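Long-range contacts in bazooka, isoform C,LD29223p (Drosophila melanogaster, PDB 5OAK), which binds the C-terminal PDZ-binding motif of the polarity protein Par-6 through its first PDZ domain, and probably also binds phosphoinositides: residues L10-Y15 and S81-V86; R54-N59 and R85-R90. One frame throughout, in Å; residues are numbered along the deposited sequence.

From the N terminus, strand 7-12 comes first, and contact 1 joins its end (10-15) to 81-86 after most of the domain has intervened. Contact 2 starts inside that loop, at strand 54-58, and returns to 85-90, overlapping the end of contact 1. The two closures therefore cross, sharing R85 and V86. Strand 83-89 is thus paired along one edge with 7-12 and along the other with 54-58. The side chain of N59, at the end of contact 2, also reaches S81 and E83 of contact 1 through weak hydrogen bonds. Both contacts lie in the PDZ part of this engineered fusion, where they hold its two terminal strands in the sheet.

Contact 1. Residues L10-Y15 and S81-V86; sequences LIINEY and SSELRV
I11 and L84 form an antiparallel hydrogen-bonded pair, linked by two nearly straight backbone bonds, I11 N to L84 O (2.9 Å) and L84 N to I11 O (2.8 Å). Their side chains share the buried face of the sheet, where both also touch L19. On that face CD1 of I11 reaches CG2 of V86 at 4.2 Å.

L10, I12 and E83 lie on the outer face. The first torsion of E83 (63°) sets CG between its backbone N and carbonyl carbon, and the extended chain then passes L10 and, less closely, I12. L10 slants across it, its CD1 3.5 Å from CD of E83, while CD1 of I12 approaches OE2 more loosely. In one of the two conformers of R85, a long and weak ion pair joins its NH1 to OE1 of E83.

Beyond the strand, N13 continues the pairing with side chain as well as backbone. Its N meets O of S82 at 3.0 Å, from above the carbonyl plane. With CG anti to the backbone N (chi1 -170°), its ND2 donates to O of S81 at 2.8 Å, the acceptor lying in the plane of the amide; ND2 also bonds L79 O, so one amide group holds two carbonyls of the turn after helix 68-78. The Y15 ring approaches this turn obliquely, with CE1 3.5 Å from O of S81. S81 itself turns its OG to A78 O.

This pairing of the N-terminal strand with the C-terminal one is characteristic of the PDZ fold, and L19 probably belongs to its carboxylate-binding loop.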
ATOM      1  N   LEU A  10       2.493  10.359  -0.254  1.00 22.63           N
ATOM      2  CA  LEU A  10       1.205  10.772   0.298  1.00 21.48           C
ATOM      3  C   LEU A  10       0.145  10.487  -0.744  1.00 21.26           C
ATOM      4  O   LEU A  10       0.262  10.961  -1.893  1.00 23.59           O
ATOM      5  CB  LEU A  10       1.222  12.255   0.626  1.00 25.42           C
ATOM      6  CG  LEU A  10      -0.089  12.835   1.118  1.00 28.30           C
ATOM      7  CD1 LEU A  10      -0.509  12.244   2.456  1.00 31.01           C
ATOM      8  CD2 LEU A  10       0.016  14.328   1.225  1.00 34.14           C
ATOM      9  N   ILE A  11      -0.853   9.695  -0.375  1.00 20.19           N
ATOM     10  CA  ILE A  11      -1.997   9.439  -1.259  1.00 19.46           C
ATOM     11  C   ILE A  11      -3.225  10.037  -0.603  1.00 19.27           C
ATOM     12  O   ILE A  11      -3.542   9.685   0.543  1.00 21.63           O
ATOM     13  CB  ILE A  11      -2.231   7.914  -1.481  1.00 20.62           C
ATOM     14  CG1 ILE A  11      -1.014   7.291  -2.107  1.00 28.16           C
ATOM     15  CG2 ILE A  11      -3.421   7.653  -2.396  1.00 22.54           C
ATOM     16  CD1 ILE A  11      -1.205   5.776  -2.166  1.00 32.74           C
ATOM     17  N   ILE A  12      -3.966  10.882  -1.306  1.00 19.21           N
ATOM     18  CA  ILE A  12      -5.190  11.432  -0.733  1.00 18.39           C
ATOM     19  C   ILE A  12      -6.290  10.350  -0.825  1.00 20.09           C
ATOM     20  O   ILE A  12      -6.453   9.715  -1.871  1.00 21.12           O
ATOM     21  CB  ILE A  12      -5.609  12.709  -1.480  1.00 19.85           C
ATOM     22  CG1 ILE A  12      -4.445  13.724  -1.461  1.00 21.79           C
ATOM     23  CG2 ILE A  12      -6.889  13.327  -0.890  1.00 21.87           C
ATOM     24  CD1 ILE A  12      -3.875  14.018  -0.085  1.00 25.46           C
ATOM     25  N   ASN A  13      -7.032  10.132   0.255  1.00 19.93           N
ATOM     26  CA  ASN A  13      -8.047   9.086   0.266  1.00 20.57           C
ATOM     27  C   ASN A  13      -9.386   9.678  -0.145  1.00 23.34           C
ATOM     28  O   ASN A  13      -9.710  10.763   0.240  1.00 37.83           O
ATOM     29  CB  ASN A  13      -8.132   8.459   1.658  1.00 21.96           C
ATOM     30  CG  ASN A  13      -8.996   7.217   1.685  1.00 22.18           C
ATOM     31  OD1 ASN A  13      -9.227   6.589   0.657  1.00 22.60           O
ATOM     32  ND2 ASN A  13      -9.466   6.855   2.862  1.00 22.39           N
ATOM     33  N   GLU A  14     -10.060   9.035  -1.041  1.00 20.16           N
ATOM     34  CA  GLU A  14     -11.416   9.428  -1.458  1.00 21.14           C
ATOM     35  C   GLU A  14     -12.335   8.368  -0.895  1.00 20.56           C
ATOM     36  O   GLU A  14     -12.275   7.203  -1.316  1.00 21.76           O
ATOM     37  CB  GLU A  14     -11.488   9.486  -2.969  1.00 22.96           C
ATOM     38  CG  GLU A  14     -12.878   9.868  -3.448  1.00 23.79           C
ATOM     39  CD  GLU A  14     -12.957   9.932  -4.967  1.00 23.95           C
ATOM     40  OE1 GLU A  14     -11.910  10.143  -5.641  1.00 26.22           O
ATOM     41  OE2 GLU A  14     -14.074   9.725  -5.474  1.00 25.62           O
ATOM     42  N   TYR A  15     -13.171   8.745   0.050  1.00 19.28           N
ATOM     43  CA  TYR A  15     -13.951   7.730   0.786  1.00 20.97           C
ATOM     44  C   TYR A  15     -14.949   7.022  -0.151  1.00 21.52           C
ATOM     45  O   TYR A  15     -15.729   7.690  -0.884  1.00 24.89           O
ATOM     46  CB  TYR A  15     -14.699   8.380   1.944  1.00 22.46           C
ATOM     47  CG  TYR A  15     -13.801   8.964   2.982  1.00 21.50           C
ATOM     48  CD1 TYR A  15     -12.925   8.157   3.681  1.00 25.94           C
ATOM     49  CD2 TYR A  15     -13.826  10.321   3.253  1.00 26.65           C
ATOM     50  CE1 TYR A  15     -12.138   8.704   4.664  1.00 29.99           C
ATOM     51  CE2 TYR A  15     -13.019  10.882   4.211  1.00 28.94           C
ATOM     52  CZ  TYR A  15     -12.172  10.068   4.906  1.00 31.57           C
ATOM     53  OH  TYR A  15     -11.394  10.615   5.904  1.00 36.57           O
ATOM     54  N   SER A  81      -9.058   6.896   7.169  1.00 27.51           N
ATOM     55  CA  SER A  81      -8.479   8.226   7.371  1.00 27.04           C
ATOM     56  C   SER A  81      -8.432   9.036   6.065  1.00 24.66           C
ATOM     57  O   SER A  81      -8.658   8.506   4.963  1.00 24.72           O
ATOM     58  CB  SER A  81      -7.095   8.120   7.993  1.00 34.82           C
ATOM     59  OG  SER A  81      -6.192   7.676   7.017  1.00 34.77           O
ATOM     60  N   SER A  82      -8.183  10.334   6.189  1.00 22.59           N
ATOM     61  CA  SER A  82      -8.285  11.246   5.035  0.80 23.31           C
ATOM     62  C   SER A  82      -7.135  11.114   4.044  1.00 21.02           C
ATOM     63  O   SER A  82      -7.221  11.582   2.919  1.00 22.28           O
ATOM     64  CB  SER A  82      -8.373  12.693   5.524  0.80 26.83           C
ATOM     65  OG  SER A  82      -7.160  13.042   6.161  0.80 28.67           O
ATOM     66  N   GLU A  83      -6.037  10.486   4.448  1.00 25.12           N
ATOM     67  CA  GLU A  83      -4.912  10.291   3.564  1.00 25.00           C
ATOM     68  C   GLU A  83      -4.072   9.145   4.063  1.00 24.71           C
ATOM     69  O   GLU A  83      -4.140   8.763   5.221  1.00 28.45           O
ATOM     70  CB  GLU A  83      -4.071  11.539   3.460  1.00 29.08           C
ATOM     71  CG  GLU A  83      -3.490  11.903   4.762  1.00 34.02           C
ATOM     72  CD  GLU A  83      -2.960  13.288   4.799  0.70 43.11           C
ATOM     73  OE1 GLU A  83      -1.999  13.490   5.559  0.54 46.48           O
ATOM     74  OE2 GLU A  83      -3.522  14.149   4.085  0.88 47.86           O
ATOM     75  N   LEU A  84      -3.283   8.599   3.152  1.00 24.69           N
ATOM     76  CA  LEU A  84      -2.376   7.498   3.443  0.54 24.63           C
ATOM     77  C   LEU A  84      -0.953   7.979   3.272  1.00 21.96           C
ATOM     78  O   LEU A  84      -0.574   8.424   2.174  1.00 25.08           O
ATOM     79  CB  LEU A  84      -2.599   6.323   2.490  0.54 26.63           C
ATOM     80  CG  LEU A  84      -4.018   5.795   2.287  0.54 31.43           C
ATOM     81  CD1 LEU A  84      -3.987   4.613   1.332  0.54 30.31           C
ATOM     82  CD2 LEU A  84      -4.606   5.382   3.593  0.54 30.10           C
ATOM     83  N   ARG A  85      -0.166   7.843   4.307  1.00 20.89           N
ATOM     84  CA  ARG A  85       1.266   8.114   4.258  0.54 19.90           C
ATOM     85  C   ARG A  85       1.943   6.765   4.070  1.00 18.95           C
ATOM     86  O   ARG A  85       1.884   5.915   4.958  1.00 20.92           O
ATOM     87  CB  ARG A  85       1.724   8.819   5.537  0.54 24.46           C
ATOM     88  CG  ARG A  85       1.065  10.197   5.654  0.54 27.50           C
ATOM     89  CD  ARG A  85       1.147  10.818   7.030  0.54 32.97           C
ATOM     90  NE  ARG A  85       0.627   9.967   8.101  0.54 36.25           N
ATOM     91  CZ  ARG A  85      -0.666   9.767   8.369  0.54 39.75           C
ATOM     92  NH1 ARG A  85      -1.638  10.328   7.614  0.54 38.05           N
ATOM     93  NH2 ARG A  85      -0.980   8.974   9.388  0.54 38.59           N
ATOM     94  N   VAL A  86       2.552   6.552   2.914  1.00 20.12           N
ATOM     95  CA  VAL A  86       3.004   5.210   2.532  1.00 20.23           C
ATOM     96  C   VAL A  86       4.487   5.223   2.310  1.00 21.16           C
ATOM     97  O   VAL A  86       4.986   6.011   1.492  1.00 23.37           O
ATOM     98  CB  VAL A  86       2.266   4.808   1.223  1.00 22.94           C
ATOM     99  CG1 VAL A  86       2.615   3.397   0.796  1.00 25.65           C
ATOM    100  CG2 VAL A  86       0.752   4.936   1.419  1.00 25.20           C
TER

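Contact 2. Residues R54-N59 and R85-R90; sequences RILEIN and RVRVLR
E57 and R87 each place CG anti to the backbone N, and the E57 chain stays extended while that of R87 bends at chi3 (60°), which turns the guanidinium back across the glutamate. In one of the two conformers of E57, NE and NH2 of R87 both converge on OE2, NE at 2.9 Å and NH2 at 3.0 Å. OE2 lies in the guanidinium plane, whereas the carboxylate is turned 78° against it. CB of L56 lies over one guanidinium face, toward its rim, and NH1 of R87 bonds D5 O, so the group is restrained on several sides.

N59 uses a chi1 of -72° to aim OD1 at the backbone N of R85, a nearly straight bond of 2.8 Å. In one of the two conformers of R85 the guanidinium lies parallel to the amide, stacked with OD1 over its centre.

On the face of the sheet away from E57 and R87, CG2 of I55 packs against CG1 of V86 at 3.5 Å, while I58 of the same face rests on L75 and A78 of helix 68-78. L56 is the extra residue of a beta bulge: its N donates to O of R87 at 2.8 Å, while R87 N bonds O of E57. CD1 of L56 meets CG of L89 at 3.9 Å.

Antiparallel strands connected through strand 61-62 and helix 68-78, with I55, I58, V86 and V88 on the buried face and an ion pair on the other, form the central part of this PDZ sheet.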
ATOM      1  N   ARG A  54       7.804  -1.567  -3.145  1.00 20.92           N
ATOM      2  CA  ARG A  54       7.488  -2.396  -1.997  1.00 20.65           C
ATOM      3  C   ARG A  54       7.039  -1.486  -0.864  1.00 18.86           C
ATOM      4  O   ARG A  54       7.806  -0.668  -0.375  1.00 20.33           O
ATOM      5  CB  ARG A  54       8.693  -3.227  -1.560  1.00 24.86           C
ATOM      6  CG  ARG A  54       8.384  -4.173  -0.413  1.00 29.49           C
ATOM      7  CD  ARG A  54       9.315  -5.374  -0.399  1.00 37.88           C
ATOM      8  NE  ARG A  54      10.634  -5.015   0.092  1.00 36.21           N
ATOM      9  CZ  ARG A  54      11.086  -5.297   1.309  1.00 29.08           C
ATOM     10  NH1 ARG A  54      12.304  -4.920   1.658  1.00 33.77           N
ATOM     11  NH2 ARG A  54      10.327  -5.949   2.174  1.00 34.36           N
ATOM     12  N   ILE A  55       5.785  -1.626  -0.462  1.00 19.81           N
ATOM     13  CA  ILE A  55       5.215  -0.778   0.589  1.00 18.33           C
ATOM     14  C   ILE A  55       5.607  -1.386   1.932  1.00 18.05           C
ATOM     15  O   ILE A  55       5.279  -2.544   2.202  1.00 19.60           O
ATOM     16  CB  ILE A  55       3.691  -0.712   0.485  1.00 19.25           C
ATOM     17  CG1 ILE A  55       3.293  -0.007  -0.826  1.00 20.76           C
ATOM     18  CG2 ILE A  55       3.140   0.013   1.715  1.00 19.72           C
ATOM     19  CD1 ILE A  55       1.770  -0.227  -1.138  1.00 22.72           C
ATOM     20  N   LEU A  56       6.278  -0.607   2.775  1.00 17.19           N
ATOM     21  CA  LEU A  56       6.792  -1.090   4.052  1.00 17.00           C
ATOM     22  C   LEU A  56       5.990  -0.609   5.255  1.00 18.37           C
ATOM     23  O   LEU A  56       6.062  -1.202   6.324  1.00 20.91           O
ATOM     24  CB  LEU A  56       8.246  -0.660   4.217  1.00 19.03           C
ATOM     25  CG  LEU A  56       9.209  -1.155   3.143  1.00 25.86           C
ATOM     26  CD1 LEU A  56      10.626  -0.734   3.489  1.00 35.65           C
ATOM     27  CD2 LEU A  56       9.113  -2.664   3.008  1.00 31.93           C
ATOM     28  N   GLU A  57       5.249   0.474   5.083  1.00 18.87           N
ATOM     29  CA  GLU A  57       4.631   1.127   6.240  0.60 18.77           C
ATOM     30  C   GLU A  57       3.456   1.950   5.769  1.00 17.01           C
ATOM     31  O   GLU A  57       3.542   2.597   4.693  1.00 18.46           O
ATOM     32  CB  GLU A  57       5.677   2.009   6.963  0.60 21.05           C
ATOM     33  CG  GLU A  57       5.226   2.711   8.222  0.60 21.72           C
ATOM     34  CD  GLU A  57       6.381   3.459   8.897  0.60 25.47           C
ATOM     35  OE1 GLU A  57       6.151   4.327   9.766  0.60 28.08           O
ATOM     36  OE2 GLU A  57       7.542   3.170   8.551  0.60 29.41           O
ATOM     37  N   ILE A  58       2.366   1.944   6.541  1.00 17.83           N
ATOM     38  CA  ILE A  58       1.189   2.741   6.181  1.00 18.77           C
ATOM     39  C   ILE A  58       0.739   3.493   7.406  1.00 18.34           C
ATOM     40  O   ILE A  58       0.460   2.876   8.427  1.00 19.46           O
ATOM     41  CB  ILE A  58       0.024   1.871   5.637  1.00 23.53           C
ATOM     42  CG1 ILE A  58       0.510   1.099   4.403  1.00 28.28           C
ATOM     43  CG2 ILE A  58      -1.192   2.800   5.260  1.00 26.75           C
ATOM     44  CD1 ILE A  58      -0.500   0.128   3.898  1.00 31.72           C
ATOM     45  N   ASN A  59       0.705   4.825   7.314  1.00 20.05           N
ATOM     46  CA  ASN A  59       0.272   5.682   8.427  1.00 20.51           C
ATOM     47  C   ASN A  59       1.001   5.303   9.714  1.00 20.76           C
ATOM     48  O   ASN A  59       0.411   5.185  10.803  1.00 23.21           O
ATOM     49  CB  ASN A  59      -1.251   5.645   8.609  1.00 23.33           C
ATOM     50  CG  ASN A  59      -1.948   6.384   7.507  1.00 23.95           C
ATOM     51  OD1 ASN A  59      -1.289   6.946   6.671  1.00 26.53           O
ATOM     52  ND2 ASN A  59      -3.263   6.398   7.492  1.00 27.24           N
ATOM     53  N   ARG A  85      -0.166   7.843   4.307  1.00 20.89           N
ATOM     54  CA  ARG A  85       1.266   8.114   4.258  0.54 19.90           C
ATOM     55  C   ARG A  85       1.943   6.765   4.070  1.00 18.95           C
ATOM     56  O   ARG A  85       1.884   5.915   4.958  1.00 20.92           O
ATOM     57  CB  ARG A  85       1.724   8.819   5.537  0.54 24.46           C
ATOM     58  CG  ARG A  85       1.065  10.197   5.654  0.54 27.50           C
ATOM     59  CD  ARG A  85       1.147  10.818   7.030  0.54 32.97           C
ATOM     60  NE  ARG A  85       0.627   9.967   8.101  0.54 36.25           N
ATOM     61  CZ  ARG A  85      -0.666   9.767   8.369  0.54 39.75           C
ATOM     62  NH1 ARG A  85      -1.638  10.328   7.614  0.54 38.05           N
ATOM     63  NH2 ARG A  85      -0.980   8.974   9.388  0.54 38.59           N
ATOM     64  N   VAL A  86       2.552   6.552   2.914  1.00 20.12           N
ATOM     65  CA  VAL A  86       3.004   5.210   2.532  1.00 20.23           C
ATOM     66  C   VAL A  86       4.487   5.223   2.310  1.00 21.16           C
ATOM     67  O   VAL A  86       4.986   6.011   1.492  1.00 23.37           O
ATOM     68  CB  VAL A  86       2.266   4.808   1.223  1.00 22.94           C
ATOM     69  CG1 VAL A  86       2.615   3.397   0.796  1.00 25.65           C
ATOM     70  CG2 VAL A  86       0.752   4.936   1.419  1.00 25.20           C
ATOM     71  N   ARG A  87       5.226   4.397   3.030  1.00 19.04           N
ATOM     72  CA  ARG A  87       6.673   4.380   2.841  1.00 18.50           C
ATOM     73  C   ARG A  87       7.042   3.246   1.909  1.00 19.51           C
ATOM     74  O   ARG A  87       6.608   2.097   2.147  1.00 21.36           O
ATOM     75  CB  ARG A  87       7.399   4.207   4.195  1.00 19.49           C
ATOM     76  CG  ARG A  87       8.897   4.286   4.015  1.00 21.76           C
ATOM     77  CD  ARG A  87       9.601   4.493   5.396  1.00 24.01           C
ATOM     78  NE  ARG A  87       9.320   3.413   6.329  1.00 24.76           N
ATOM     79  CZ  ARG A  87       9.989   2.261   6.429  1.00 27.32           C
ATOM     80  NH1 ARG A  87      11.015   2.009   5.608  1.00 27.62           N
ATOM     81  NH2 ARG A  87       9.592   1.335   7.349  1.00 29.36           N
ATOM     82  N   VAL A  88       7.773   3.555   0.825  1.00 19.50           N
ATOM     83  CA  VAL A  88       8.087   2.533  -0.164  1.00 20.95           C
ATOM     84  C   VAL A  88       9.606   2.410  -0.433  1.00 20.45           C
ATOM     85  O   VAL A  88      10.340   3.382  -0.306  1.00 23.60           O
ATOM     86  CB  VAL A  88       7.358   2.777  -1.539  1.00 21.85           C
ATOM     87  CG1 VAL A  88       5.849   2.867  -1.339  1.00 22.03           C
ATOM     88  CG2 VAL A  88       7.877   4.027  -2.236  1.00 24.20           C
ATOM     89  N   LEU A  89      10.025   1.215  -0.844  1.00 21.23           N
ATOM     90  CA  LEU A  89      11.298   1.040  -1.543  1.00 23.06           C
ATOM     91  C   LEU A  89      11.000   0.901  -3.011  1.00 25.59           C
ATOM     92  O   LEU A  89      10.163   0.065  -3.386  1.00 25.51           O
ATOM     93  CB  LEU A  89      12.019  -0.220  -1.062  1.00 28.21           C
ATOM     94  CG  LEU A  89      12.723  -0.159   0.261  1.00 32.76           C
ATOM     95  CD1 LEU A  89      13.371  -1.526   0.595  1.00 35.41           C
ATOM     96  CD2 LEU A  89      13.780   0.966   0.232  1.00 35.38           C
ATOM     97  N   ARG A  90      11.691   1.656  -3.852  1.00 26.23           N
ATOM     98  CA  ARG A  90      11.431   1.589  -5.290  1.00 28.33           C
ATOM     99  C   ARG A  90      11.995   0.289  -5.869  1.00 30.79           C
ATOM    100  O   ARG A  90      12.986  -0.207  -5.364  1.00 34.89           O
ATOM    101  CB  ARG A  90      12.069   2.779  -5.985  1.00 32.10           C
ATOM    102  CG  ARG A  90      11.526   4.124  -5.530  1.00 31.84           C
ATOM    103  CD  ARG A  90      10.066   4.244  -5.816  1.00 30.74           C
ATOM    104  NE  ARG A  90       9.626   5.637  -5.702  1.00 30.58           N
ATOM    105  CZ  ARG A  90       8.392   6.025  -5.971  1.00 27.56           C
ATOM    106  NH1 ARG A  90       7.502   5.090  -6.300  1.00 29.13           N
ATOM    107  NH2 ARG A  90       8.033   7.318  -5.887  1.00 30.38           N
TER